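Local coordinates for DUF115 domain-containing protein (Magnetospirillum magneticum AMB-1, PDB 5MU5), which is thought to act as a flagellin glycosyltransferase of the Maf family, modifying flagellin with sugars and so taking part in flagella formation, at residues T269-I277 and L511-D521; W546-C557 and V589-L598. All blocks are in the same frame, centred on the assembly; numbering follows the deposited sequence.

Contact 1 of 2, residues T269-I277 and L511-D521; sequences TQLHTPVFI and LKSTPDMKAKD
The ring of Phe-276 meets Leu-511 obliquely, its CZ lying 3.9 Å from CD1 of that leucine, while Phe-412 joins the same ring in an edge-to-face pair. The second flat group, the carboxylate of Asp-521, receives Thr-273 on a single oxygen: Thr-273 N donates to Asp-521 OD2 at 2.7 Å, close to the C-O axis though the N-H is bent to 147°. Thr-273 OG1 also donates to Asp-521 OD2, but the modelled separation of 2.4 Å is too short to be trusted in detail. With OG1 beside its own backbone N (chi1 -56°), the threonine brings both the N-H and the hydroxyl up to the same oxygen, and CG2 lies against CA and CB of Lys-518.

The packing is of alpha/beta type: the chain entering strand 275-278, between parallel strands 299-303 and 408-412, belongs to the MptE-like region, and helix 515-528, from much later in the sequence, packs against it, N-capped by Thr-514 through a bond from Met-517 N to Thr-514 OG1 (3.0 Å). Replacing Asp-521 by an alanine takes away the carboxylate, which would probably leave Thr-273 N without this acceptor and open a gap beside Leu-271 CB. Farther along, Pro-274 CD rests 3.3 Å from Ser-513 OG, whose hydrogen bond goes to Arg-297 O, and Pro-274 CG touches Leu-511 CD2 at 3.8 Å.

Contact 2 of 2, residues W546-C557 and V589-L598; sequences WPRSIVTLLGEC and VAQFFVRGTL
Ile-550 holds CG1 beside its backbone N (chi1 -64°) and runs on extended, which carries CD1 over one face of the Phe-593 ring in a CH-pi contact, 4.0 Å from the ring centroid and offset toward the rim. Val-594 answers with chi1 -57°: CG1 is thereby sent between Ile-550 and Leu-554, while CG2, wedged between backbone N and carbonyl carbon, faces Leu-553. The two branches thus divide the opposing side chains, Val-594 CG1 lying 3.7 Å from Ile-550 CG2 and Val-594 CG2 lying 3.5 Å from Leu-553 CD2, the leucine and the valine lying alongside each other, pointed opposite ways.

Helices 546-564 and 589-609 pack here within the Maf helical bundle domain. Their segments cross at -50°, and residues four apart line up on both sides, Ile-550 with Leu-554 on one and Ala-590, Val-594 and Leu-598 on the other, consistent with ridges-into-grooves packing. Ala-590 sits where the backbones come nearest, its CA 4.6 Å from that of Ile-550; its methyl group rests against Ser-549 O.

At one end the side chains of Trp-546 and Val-589 run roughly perpendicular, and the indole meets the valine obliquely, with Trp-546 CZ3 3.6 Å from Val-589 CG2, while its indole NE1 is satisfied by Trp-541 O. Helix 618-646 adds Phe-644 against both Trp-546 and Ile-550, and helix 242-257 packs on Phe-593. Toward the other end, past a kink at Gly-596 and Thr-597 where two backbone amides lack a bond to the preceding turn, Leu-598 reaches across with CD1 to Cys-557 SG at 3.5 Å.

Both contacts are mostly buried, yet they sit in different parts of the protein, with centres 47 Å apart and nearest atoms about 27 Å apart. They share no helix or strand and follow one another along the chain. Contact 1 is peripheral, about 36 Å from the chain centre, and joins a loop and the strand it leads into to another loop and the first turns of the helix that follows. Contact 2, about 20 Å from that centre, pairs two helices through branched aliphatic and aromatic groups, with no hydrogen bond across it. Here the polar grip falls where loop meets helix, and the apolar packing is densest where helix meets helix.

Contact 1 of 2, residues T269-I277 and L511-D521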
loop_
_atom_site.group_PDB
_atom_site.type_symbol
_atom_site.label_atom_id
_atom_site.label_comp_id
_atom_site.label_asym_id
_atom_site.label_seq_id
_atom_site.Cartn_x
_atom_site.Cartn_y
_atom_site.Cartn_z
ATOM N N THR A 269 -23.999 -18.691 -0.147
ATOM C CA THR A 269 -24.893 -19.013 -1.253
ATOM C C THR A 269 -25.216 -17.836 -2.163
ATOM O O THR A 269 -25.087 -16.685 -1.783
ATOM C CB THR A 269 -26.220 -19.607 -0.737
ATOM O OG1 THR A 269 -26.813 -18.701 0.193
ATOM C CG2 THR A 269 -25.983 -20.960 -0.060
ATOM N N GLN A 270 -25.680 -18.170 -3.356
ATOM C CA GLN A 270 -25.942 -17.212 -4.403
ATOM C C GLN A 270 -27.383 -16.752 -4.400
ATOM O O GLN A 270 -28.278 -17.506 -4.065
ATOM C CB GLN A 270 -25.682 -17.844 -5.757
ATOM C CG GLN A 270 -24.285 -18.401 -5.950
ATOM C CD GLN A 270 -24.096 -18.962 -7.355
ATOM O OE1 GLN A 270 -24.750 -18.518 -8.314
ATOM N NE2 GLN A 270 -23.210 -19.941 -7.485
ATOM N N LEU A 271 -27.595 -15.511 -4.811
ATOM C CA LEU A 271 -28.924 -14.956 -4.941
ATOM C C LEU A 271 -29.116 -14.758 -6.428
ATOM O O LEU A 271 -28.195 -14.338 -7.126
ATOM C CB LEU A 271 -29.007 -13.627 -4.194
ATOM C CG LEU A 271 -28.604 -13.736 -2.720
ATOM C CD1 LEU A 271 -28.502 -12.361 -2.080
ATOM C CD2 LEU A 271 -29.584 -14.620 -1.957
ATOM N N HIS A 272 -30.296 -15.077 -6.921
ATOM C CA HIS A 272 -30.578 -14.951 -8.341
ATOM C C HIS A 272 -31.212 -13.625 -8.779
ATOM O O HIS A 272 -31.286 -13.368 -9.958
ATOM C CB HIS A 272 -31.419 -16.131 -8.810
ATOM C CG HIS A 272 -30.692 -17.437 -8.727
ATOM N ND1 HIS A 272 -30.994 -18.399 -7.788
ATOM C CD2 HIS A 272 -29.650 -17.922 -9.444
ATOM C CE1 HIS A 272 -30.175 -19.427 -7.934
ATOM N NE2 HIS A 272 -29.349 -19.163 -8.932
ATOM N N THR A 273 -31.663 -12.788 -7.863
ATOM C CA THR A 273 -32.171 -11.481 -8.261
ATOM C C THR A 273 -30.997 -10.664 -8.804
ATOM O O THR A 273 -29.930 -10.630 -8.196
ATOM C CB THR A 273 -32.786 -10.706 -7.081
ATOM O OG1 THR A 273 -33.802 -11.497 -6.480
ATOM C CG2 THR A 273 -33.421 -9.409 -7.546
ATOM N N PRO A 274 -31.184 -10.016 -9.955
ATOM C CA PRO A 274 -30.080 -9.200 -10.431
ATOM C C PRO A 274 -29.919 -7.945 -9.601
ATOM O O PRO A 274 -30.853 -7.499 -8.963
ATOM C CB PRO A 274 -30.464 -8.847 -11.874
ATOM C CG PRO A 274 -31.868 -9.250 -12.045
ATOM C CD PRO A 274 -32.353 -9.979 -10.834
ATOM N N VAL A 275 -28.728 -7.385 -9.625
ATOM C CA VAL A 275 -28.451 -6.152 -8.933
ATOM C C VAL A 275 -27.972 -5.096 -9.938
ATOM O O VAL A 275 -27.211 -5.392 -10.868
ATOM C CB VAL A 275 -27.440 -6.376 -7.782
ATOM C CG1 VAL A 275 -26.047 -6.639 -8.318
ATOM C CG2 VAL A 275 -27.417 -5.162 -6.872
ATOM N N PHE A 276 -28.475 -3.876 -9.759
ATOM C CA PHE A 276 -28.059 -2.725 -10.528
ATOM C C PHE A 276 -27.166 -1.883 -9.654
ATOM O O PHE A 276 -27.617 -1.391 -8.614
ATOM C CB PHE A 276 -29.228 -1.853 -10.957
ATOM C CG PHE A 276 -30.151 -2.494 -11.928
ATOM C CD1 PHE A 276 -29.851 -3.717 -12.539
ATOM C CD2 PHE A 276 -31.310 -1.852 -12.265
ATOM C CE1 PHE A 276 -30.709 -4.265 -13.450
ATOM C CE2 PHE A 276 -32.176 -2.406 -13.179
ATOM C CZ PHE A 276 -31.882 -3.607 -13.767
ATOM N N ILE A 277 -25.908 -1.747 -10.068
ATOM C CA ILE A 277 -24.918 -0.951 -9.351
ATOM C C ILE A 277 -24.816 0.350 -10.094
ATOM O O ILE A 277 -24.498 0.361 -11.270
ATOM C CB ILE A 277 -23.578 -1.679 -9.289
ATOM C CG1 ILE A 277 -23.730 -2.883 -8.358
ATOM C CG2 ILE A 277 -22.491 -0.758 -8.761
ATOM C CD1 ILE A 277 -22.746 -3.987 -8.604
ATOM N N LEU A 511 -34.506 -9.095 -17.991
ATOM C CA LEU A 511 -34.304 -9.802 -16.739
ATOM C C LEU A 511 -35.242 -10.995 -16.646
ATOM O O LEU A 511 -36.306 -10.992 -17.237
ATOM C CB LEU A 511 -34.541 -8.857 -15.569
ATOM C CG LEU A 511 -33.722 -7.566 -15.586
ATOM C CD1 LEU A 511 -34.136 -6.711 -14.393
ATOM C CD2 LEU A 511 -32.229 -7.852 -15.567
ATOM N N LYS A 512 -34.842 -12.011 -15.894
ATOM C CA LYS A 512 -35.657 -13.204 -15.686
ATOM C C LYS A 512 -36.330 -13.167 -14.309
ATOM O O LYS A 512 -37.058 -14.076 -13.948
ATOM C CB LYS A 512 -34.770 -14.453 -15.780
ATOM C CG LYS A 512 -34.087 -14.629 -17.129
ATOM C CD LYS A 512 -32.916 -15.604 -17.047
ATOM C CE LYS A 512 -32.163 -15.684 -18.372
ATOM N NZ LYS A 512 -30.733 -16.030 -18.141
ATOM N N SER A 513 -36.097 -12.112 -13.543
ATOM C CA SER A 513 -36.575 -12.047 -12.165
ATOM C C SER A 513 -37.995 -11.511 -12.034
ATOM O O SER A 513 -38.563 -11.011 -12.982
ATOM C CB SER A 513 -35.638 -11.155 -11.362
ATOM O OG SER A 513 -35.473 -9.922 -12.042
ATOM N N THR A 514 -38.528 -11.607 -10.823
ATOM C CA THR A 514 -39.843 -11.084 -10.462
ATOM C C THR A 514 -39.770 -10.266 -9.173
ATOM O O THR A 514 -38.777 -10.352 -8.423
ATOM C CB THR A 514 -40.815 -12.234 -10.181
ATOM O OG1 THR A 514 -40.396 -12.933 -9.000
ATOM C CG2 THR A 514 -40.857 -13.197 -11.354
ATOM N N PRO A 515 -40.822 -9.481 -8.884
ATOM C CA PRO A 515 -40.820 -8.786 -7.589
ATOM C C PRO A 515 -40.757 -9.741 -6.395
ATOM O O PRO A 515 -40.142 -9.403 -5.394
ATOM C CB PRO A 515 -42.139 -8.009 -7.591
ATOM C CG PRO A 515 -42.512 -7.879 -9.025
ATOM C CD PRO A 515 -41.954 -9.076 -9.733
ATOM N N ASP A 516 -41.386 -10.911 -6.497
ATOM C CA ASP A 516 -41.332 -11.925 -5.418
ATOM C C ASP A 516 -39.917 -12.430 -5.174
ATOM O O ASP A 516 -39.497 -12.575 -4.020
ATOM C CB ASP A 516 -42.253 -13.121 -5.722
ATOM C CG ASP A 516 -43.739 -12.800 -5.502
ATOM O OD1 ASP A 516 -44.051 -11.611 -5.294
ATOM O OD2 ASP A 516 -44.592 -13.735 -5.529
ATOM N N MET A 517 -39.191 -12.699 -6.263
ATOM C CA MET A 517 -37.812 -13.155 -6.187
ATOM C C MET A 517 -36.957 -12.097 -5.476
ATOM O O MET A 517 -36.133 -12.421 -4.595
ATOM C CB MET A 517 -37.268 -13.433 -7.595
ATOM C CG MET A 517 -35.873 -14.072 -7.623
ATOM S SD MET A 517 -35.158 -14.285 -9.283
ATOM C CE MET A 517 -36.416 -15.325 -10.061
ATOM N N LYS A 518 -37.175 -10.834 -5.849
ATOM C CA LYS A 518 -36.487 -9.701 -5.238
ATOM C C LYS A 518 -36.756 -9.657 -3.740
ATOM O O LYS A 518 -35.815 -9.519 -2.954
ATOM C CB LYS A 518 -36.923 -8.371 -5.865
ATOM C CG LYS A 518 -36.208 -7.173 -5.259
ATOM C CD LYS A 518 -36.659 -5.840 -5.830
ATOM C CE LYS A 518 -35.850 -4.759 -5.150
ATOM N NZ LYS A 518 -36.199 -3.405 -5.625
ATOM N N ALA A 519 -38.029 -9.759 -3.350
ATOM C CA ALA A 519 -38.413 -9.743 -1.932
ATOM C C ALA A 519 -37.793 -10.904 -1.179
ATOM O O ALA A 519 -37.376 -10.751 -0.035
ATOM C CB ALA A 519 -39.920 -9.774 -1.773
ATOM N N LYS A 520 -37.743 -12.063 -1.827
ATOM C CA LYS A 520 -37.114 -13.240 -1.233
ATOM C C LYS A 520 -35.639 -12.947 -0.979
ATOM O O LYS A 520 -35.143 -13.086 0.135
ATOM C CB LYS A 520 -37.269 -14.450 -2.155
ATOM C CG LYS A 520 -36.736 -15.752 -1.591
ATOM C CD LYS A 520 -36.944 -16.887 -2.582
ATOM C CE LYS A 520 -36.353 -18.211 -2.090
ATOM N NZ LYS A 520 -37.128 -18.856 -0.986
ATOM N N ASP A 521 -34.944 -12.512 -2.024
ATOM C CA ASP A 521 -33.523 -12.238 -1.926
ATOM C C ASP A 521 -33.178 -11.105 -0.957
ATOM O O ASP A 521 -32.190 -11.212 -0.256
ATOM C CB ASP A 521 -32.927 -12.045 -3.321
ATOM C CG ASP A 521 -32.928 -13.365 -4.156
ATOM O OD1 ASP A 521 -33.244 -14.450 -3.591
ATOM O OD2 ASP A 521 -32.613 -13.309 -5.377
#

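Contact 2 of 2, residues W546-C557 and V589-L598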
loop_
_atom_site.group_PDB
_atom_site.type_symbol
_atom_site.label_atom_id
_atom_site.label_comp_id
_atom_site.label_asym_id
_atom_site.label_seq_id
_atom_site.Cartn_x
_atom_site.Cartn_y
_atom_site.Cartn_z
ATOM N N TRP A 546 -5.801 1.197 25.492
ATOM C CA TRP A 546 -5.252 1.676 24.228
ATOM C C TRP A 546 -4.210 2.788 24.381
ATOM O O TRP A 546 -3.111 2.667 23.846
ATOM C CB TRP A 546 -6.391 2.080 23.267
ATOM C CG TRP A 546 -7.419 0.951 23.092
ATOM C CD1 TRP A 546 -8.714 0.932 23.538
ATOM C CD2 TRP A 546 -7.189 -0.321 22.476
ATOM N NE1 TRP A 546 -9.311 -0.270 23.210
ATOM C CE2 TRP A 546 -8.393 -1.058 22.567
ATOM C CE3 TRP A 546 -6.078 -0.912 21.858
ATOM C CZ2 TRP A 546 -8.517 -2.352 22.058
ATOM C CZ3 TRP A 546 -6.206 -2.195 21.343
ATOM C CH2 TRP A 546 -7.417 -2.903 21.454
ATOM N N PRO A 547 -4.540 3.868 25.110
ATOM C CA PRO A 547 -3.538 4.909 25.200
ATOM C C PRO A 547 -2.263 4.403 25.851
ATOM O O PRO A 547 -1.160 4.809 25.465
ATOM C CB PRO A 547 -4.209 5.993 26.058
ATOM C CG PRO A 547 -5.377 5.341 26.708
ATOM C CD PRO A 547 -5.796 4.251 25.778
ATOM N N ARG A 548 -2.413 3.498 26.811
ATOM C CA ARG A 548 -1.263 2.961 27.512
ATOM C C ARG A 548 -0.344 2.206 26.547
ATOM O O ARG A 548 0.869 2.433 26.551
ATOM C CB ARG A 548 -1.704 2.086 28.678
ATOM C CG ARG A 548 -0.569 1.706 29.592
ATOM C CD ARG A 548 -1.047 0.906 30.792
ATOM N NE ARG A 548 0.088 0.232 31.414
ATOM C CZ ARG A 548 0.056 -0.410 32.574
ATOM N NH1 ARG A 548 -1.064 -0.483 33.285
ATOM N NH2 ARG A 548 1.163 -0.982 33.032
ATOM N N SER A 549 -0.922 1.346 25.708
ATOM C CA SER A 549 -0.173 0.642 24.661
ATOM C C SER A 549 0.570 1.584 23.713
ATOM O O SER A 549 1.683 1.301 23.274
ATOM C CB SER A 549 -1.133 -0.146 23.776
ATOM O OG SER A 549 -1.983 -0.963 24.549
ATOM N N ILE A 550 -0.081 2.685 23.359
ATOM C CA ILE A 550 0.489 3.617 22.415
ATOM C C ILE A 550 1.664 4.341 23.061
ATOM O O ILE A 550 2.754 4.400 22.502
ATOM C CB ILE A 550 -0.561 4.613 21.895
ATOM C CG1 ILE A 550 -1.639 3.857 21.098
ATOM C CG2 ILE A 550 0.097 5.647 20.999
ATOM C CD1 ILE A 550 -2.937 4.614 20.896
ATOM N N VAL A 551 1.430 4.861 24.253
ATOM C CA VAL A 551 2.443 5.590 24.986
ATOM C C VAL A 551 3.665 4.709 25.304
ATOM O O VAL A 551 4.805 5.179 25.289
ATOM C CB VAL A 551 1.817 6.182 26.243
ATOM C CG1 VAL A 551 2.885 6.737 27.174
ATOM C CG2 VAL A 551 0.821 7.264 25.830
ATOM N N THR A 552 3.413 3.436 25.580
ATOM C CA THR A 552 4.467 2.438 25.771
ATOM C C THR A 552 5.301 2.269 24.492
ATOM O O THR A 552 6.538 2.263 24.525
ATOM C CB THR A 552 3.828 1.091 26.191
ATOM O OG1 THR A 552 3.245 1.241 27.493
ATOM C CG2 THR A 552 4.851 -0.044 26.226
ATOM N N LEU A 553 4.619 2.132 23.361
ATOM C CA LEU A 553 5.300 2.012 22.073
ATOM C C LEU A 553 6.154 3.257 21.771
ATOM O O LEU A 553 7.296 3.161 21.316
ATOM C CB LEU A 553 4.284 1.768 20.940
ATOM C CG LEU A 553 4.873 1.559 19.536
ATOM C CD1 LEU A 553 5.963 0.486 19.512
ATOM C CD2 LEU A 553 3.789 1.232 18.527
ATOM N N LEU A 554 5.582 4.423 22.015
ATOM C CA LEU A 554 6.272 5.673 21.772
ATOM C C LEU A 554 7.517 5.749 22.634
ATOM O O LEU A 554 8.570 6.166 22.165
ATOM C CB LEU A 554 5.353 6.848 22.082
ATOM C CG LEU A 554 4.225 7.076 21.077
ATOM C CD1 LEU A 554 3.302 8.179 21.579
ATOM C CD2 LEU A 554 4.795 7.431 19.712
ATOM N N GLY A 555 7.386 5.340 23.895
ATOM C CA GLY A 555 8.511 5.327 24.804
ATOM C C GLY A 555 9.634 4.459 24.270
ATOM O O GLY A 555 10.806 4.828 24.362
ATOM N N GLU A 556 9.278 3.308 23.698
ATOM C CA GLU A 556 10.279 2.370 23.167
ATOM C C GLU A 556 11.003 2.940 21.934
ATOM O O GLU A 556 12.196 2.699 21.752
ATOM C CB GLU A 556 9.647 0.988 22.881
ATOM C CG GLU A 556 9.274 0.219 24.153
ATOM C CD GLU A 556 8.404 -1.022 23.915
ATOM O OE1 GLU A 556 7.912 -1.222 22.778
ATOM O OE2 GLU A 556 8.196 -1.809 24.880
ATOM N N CYS A 557 10.303 3.732 21.124
ATOM C CA CYS A 557 10.930 4.396 19.973
ATOM C C CYS A 557 11.841 5.535 20.392
ATOM O O CYS A 557 12.849 5.779 19.744
ATOM C CB CYS A 557 9.881 4.954 19.017
ATOM S SG CYS A 557 8.778 3.708 18.327
ATOM N N VAL A 589 -3.115 -2.011 17.286
ATOM C CA VAL A 589 -3.684 -0.673 17.273
ATOM C C VAL A 589 -2.597 0.384 17.514
ATOM O O VAL A 589 -2.518 1.387 16.802
ATOM C CB VAL A 589 -4.804 -0.578 18.323
ATOM C CG1 VAL A 589 -5.232 0.852 18.578
ATOM C CG2 VAL A 589 -5.987 -1.424 17.876
ATOM N N ALA A 590 -1.752 0.161 18.515
ATOM C CA ALA A 590 -0.653 1.084 18.806
ATOM C C ALA A 590 0.221 1.324 17.580
ATOM O O ALA A 590 0.565 2.453 17.259
ATOM C CB ALA A 590 0.190 0.556 19.954
ATOM N N GLN A 591 0.546 0.257 16.874
ATOM C CA GLN A 591 1.367 0.389 15.686
ATOM C C GLN A 591 0.682 1.166 14.574
ATOM O O GLN A 591 1.317 1.946 13.878
ATOM C CB GLN A 591 1.767 -0.982 15.180
ATOM C CG GLN A 591 2.861 -1.593 16.003
ATOM C CD GLN A 591 3.104 -3.030 15.626
ATOM O OE1 GLN A 591 2.166 -3.765 15.310
ATOM N NE2 GLN A 591 4.372 -3.447 15.666
ATOM N N PHE A 592 -0.600 0.911 14.371
ATOM C CA PHE A 592 -1.341 1.671 13.385
ATOM C C PHE A 592 -1.377 3.132 13.748
ATOM O O PHE A 592 -1.302 3.981 12.876
ATOM C CB PHE A 592 -2.778 1.194 13.251
ATOM C CG PHE A 592 -2.948 0.061 12.308
ATOM C CD1 PHE A 592 -2.677 0.233 10.971
ATOM C CD2 PHE A 592 -3.413 -1.166 12.754
ATOM C CE1 PHE A 592 -2.846 -0.806 10.084
ATOM C CE2 PHE A 592 -3.590 -2.212 11.883
ATOM C CZ PHE A 592 -3.306 -2.031 10.545
ATOM N N PHE A 593 -1.516 3.431 15.024
ATOM C CA PHE A 593 -1.588 4.833 15.449
ATOM C C PHE A 593 -0.361 5.665 15.144
ATOM O O PHE A 593 -0.491 6.788 14.693
ATOM C CB PHE A 593 -1.930 4.947 16.930
ATOM C CG PHE A 593 -3.358 5.259 17.179
ATOM C CD1 PHE A 593 -4.330 4.311 16.973
ATOM C CD2 PHE A 593 -3.734 6.524 17.617
ATOM C CE1 PHE A 593 -5.658 4.612 17.191
ATOM C CE2 PHE A 593 -5.065 6.831 17.821
ATOM C CZ PHE A 593 -6.025 5.870 17.617
ATOM N N VAL A 594 0.822 5.104 15.352
ATOM C CA VAL A 594 2.048 5.888 15.311
ATOM C C VAL A 594 3.041 5.607 14.189
ATOM O O VAL A 594 3.855 6.481 13.879
ATOM C CB VAL A 594 2.800 5.764 16.651
ATOM C CG1 VAL A 594 1.902 6.214 17.790
ATOM C CG2 VAL A 594 3.318 4.346 16.894
ATOM N N ARG A 595 2.974 4.445 13.548
ATOM C CA ARG A 595 4.022 4.072 12.578
ATOM C C ARG A 595 4.188 5.015 11.385
ATOM O O ARG A 595 5.298 5.220 10.916
ATOM C CB ARG A 595 3.819 2.648 12.058
ATOM C CG ARG A 595 2.573 2.482 11.212
ATOM C CD ARG A 595 2.244 1.037 10.932
ATOM N NE ARG A 595 1.229 0.965 9.888
ATOM C CZ ARG A 595 0.865 -0.148 9.261
ATOM N NH1 ARG A 595 1.420 -1.308 9.579
ATOM N NH2 ARG A 595 -0.065 -0.098 8.318
ATOM N N GLY A 596 3.093 5.556 10.874
ATOM C CA GLY A 596 3.159 6.426 9.709
ATOM C C GLY A 596 3.889 7.701 10.060
ATOM O O GLY A 596 4.765 8.159 9.321
ATOM N N THR A 597 3.543 8.258 11.209
ATOM C CA THR A 597 4.131 9.488 11.641
ATOM C C THR A 597 5.616 9.302 11.948
ATOM O O THR A 597 6.456 10.005 11.362
ATOM C CB THR A 597 3.317 10.052 12.793
ATOM O OG1 THR A 597 1.995 10.342 12.295
ATOM C CG2 THR A 597 3.955 11.322 13.356
ATOM N N LEU A 598 5.952 8.327 12.794
ATOM C CA LEU A 598 7.365 8.070 13.130
ATOM C C LEU A 598 8.262 7.685 11.928
ATOM O O LEU A 598 9.416 8.130 11.843
ATOM C CB LEU A 598 7.486 7.010 14.221
ATOM C CG LEU A 598 6.803 7.331 15.555
ATOM C CD1 LEU A 598 7.062 6.211 16.540
ATOM C CD2 LEU A 598 7.255 8.660 16.134
#